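Local structure of putative NAD(P)H-dependent FMN-containing oxidoreductase YwqN (Bacillus subtilis, 1RLI) at residues K25-G29 with F30-H34. The protein is a putative NAD(P)H-dependent oxidoreductase of the SsuE family that probably uses FMN as its cofactor. Sequence-based numbering, arbitrary orientation.
Sequences KAVQG and FDAEH
V27 and F30 meet through the backbone where the chain turns out of a helix: F30 N donates to V27 O at 3.1 Å. The bond is bent, with 142° at the hydrogen and the donor tilted 34° from the plane of the V27 carbonyl. It closes a type II beta turn running from V27 to F30, and G29, at its third position, has a positive phi, a backbone conformation in which a side chain would collide with Q28 O. The same V27 O lies 3.5 Å from F30 CB and, near the ring plane, approaches the ring edge at CD1 (3.8 Å). F30 chi1 of -76°, which sets CG beside its own backbone N, brings that edge to the oxygen that N binds.

Beyond the turn, A32 CB points toward the helix side and lies 4.2 Å from V27 CB, an apolar contact between V27 and the chain returning toward strand 33-41. V27 CG2 comes obliquely to the H34 ring, 4.3 Å from NE2. This is the helix-to-strand connection of the beta-alpha-beta unit 6-10, 18-27, 33-41, in the flavodoxin-like sheet expected of an FMN reductase.

One water bridges the bend: it donates to F30 O at 2.9 Å, reaches V27 O by a weak bond, and lies in the H34 ring plane, 3.1 Å from NE2. D31 centres an inverse gamma turn, closed by a weak A32 N to F30 O bond. Farther out, V27 rests on I6 and V8; E33 pairs by backbone bonds with both, while its OE2 forms a salt bridge with R68.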
loop_
_atom_site.group_PDB
_atom_site.type_symbol
_atom_site.label_atom_id
_atom_site.label_comp_id
_atom_site.label_asym_id
_atom_site.label_seq_id
_atom_site.Cartn_x
_atom_site.Cartn_y
_atom_site.Cartn_z
ATOM N N LYS D 25 6.175 -13.057 23.527
ATOM C CA LYS D 25 4.780 -12.898 23.932
ATOM C C LYS D 25 3.892 -13.736 23.012
ATOM O O LYS D 25 2.907 -14.341 23.452
ATOM C CB LYS D 25 4.351 -11.426 23.831
ATOM C CG LYS D 25 5.198 -10.461 24.649
ATOM C CD LYS D 25 4.911 -10.554 26.139
ATOM C CE LYS D 25 3.533 -9.998 26.466
ATOM N NZ LYS D 25 3.292 -9.890 27.934
ATOM N N ALA D 26 4.249 -13.772 21.729
ATOM C CA ALA D 26 3.473 -14.526 20.760
ATOM C C ALA D 26 3.604 -16.043 20.904
ATOM O O ALA D 26 2.613 -16.760 20.771
ATOM C CB ALA D 26 3.856 -14.095 19.327
ATOM N N VAL D 27 4.811 -16.530 21.186
ATOM C CA VAL D 27 5.046 -17.970 21.303
ATOM C C VAL D 27 5.286 -18.474 22.723
ATOM O O VAL D 27 5.802 -19.583 22.903
ATOM C CB VAL D 27 6.265 -18.420 20.456
ATOM C CG1 VAL D 27 6.052 -18.067 18.994
ATOM C CG2 VAL D 27 7.530 -17.770 20.987
ATOM N N GLN D 28 4.929 -17.669 23.721
ATOM C CA GLN D 28 5.117 -18.048 25.122
ATOM C C GLN D 28 4.574 -19.450 25.435
ATOM O O GLN D 28 3.433 -19.776 25.099
ATOM C CB GLN D 28 4.433 -17.019 26.022
ATOM C CG GLN D 28 4.666 -17.235 27.502
ATOM C CD GLN D 28 4.015 -16.161 28.350
ATOM O OE1 GLN D 28 2.804 -15.933 28.264
ATOM N NE2 GLN D 28 4.816 -15.494 29.175
ATOM N N GLY D 29 5.400 -20.288 26.059
ATOM C CA GLY D 29 4.952 -21.625 26.419
ATOM C C GLY D 29 5.225 -22.725 25.413
ATOM O O GLY D 29 5.486 -23.870 25.789
ATOM N N PHE D 30 5.159 -22.392 24.129
ATOM C CA PHE D 30 5.418 -23.373 23.080
ATOM C C PHE D 30 6.876 -23.794 23.030
ATOM O O PHE D 30 7.755 -23.081 23.496
ATOM C CB PHE D 30 5.032 -22.804 21.716
ATOM C CG PHE D 30 3.566 -22.784 21.467
ATOM C CD1 PHE D 30 2.864 -21.584 21.447
ATOM C CD2 PHE D 30 2.884 -23.970 21.219
ATOM C CE1 PHE D 30 1.494 -21.568 21.174
ATOM C CE2 PHE D 30 1.514 -23.967 20.946
ATOM C CZ PHE D 30 0.820 -22.754 20.922
ATOM N N ASP D 31 7.131 -24.979 22.489
ATOM C CA ASP D 31 8.503 -25.433 22.340
ATOM C C ASP D 31 8.802 -25.003 20.910
ATOM O O ASP D 31 8.890 -25.832 20.010
ATOM C CB ASP D 31 8.608 -26.956 22.475
ATOM C CG ASP D 31 10.036 -27.461 22.272
ATOM O OD1 ASP D 31 10.976 -26.669 22.499
ATOM O OD2 ASP D 31 10.221 -28.640 21.892
ATOM N N ALA D 32 8.938 -23.696 20.713
ATOM C CA ALA D 32 9.179 -23.130 19.387
ATOM C C ALA D 32 10.636 -23.117 18.931
ATOM O O ALA D 32 11.546 -22.899 19.724
ATOM C CB ALA D 32 8.617 -21.713 19.333
ATOM N N GLU D 33 10.835 -23.356 17.640
ATOM C CA GLU D 33 12.165 -23.348 17.039
ATOM C C GLU D 33 12.577 -21.878 16.958
ATOM O O GLU D 33 11.951 -21.097 16.242
ATOM C CB GLU D 33 12.087 -23.949 15.631
ATOM C CG GLU D 33 13.409 -24.366 15.051
ATOM C CD GLU D 33 14.068 -25.462 15.863
ATOM O OE1 GLU D 33 13.514 -26.581 15.934
ATOM O OE2 GLU D 33 15.137 -25.193 16.436
ATOM N N HIS D 34 13.610 -21.501 17.705
ATOM C CA HIS D 34 14.085 -20.121 17.714
ATOM C C HIS D 34 15.270 -19.928 16.778
ATOM O O HIS D 34 16.383 -20.374 17.055
ATOM C CB HIS D 34 14.468 -19.710 19.136
ATOM C CG HIS D 34 13.294 -19.401 20.010
ATOM N ND1 HIS D 34 12.930 -18.112 20.338
ATOM C CD2 HIS D 34 12.387 -20.213 20.605
ATOM C CE1 HIS D 34 11.849 -18.144 21.099
ATOM N NE2 HIS D 34 11.500 -19.404 21.276
HETATM O O HOH W 1 9.068 -20.598 22.767
#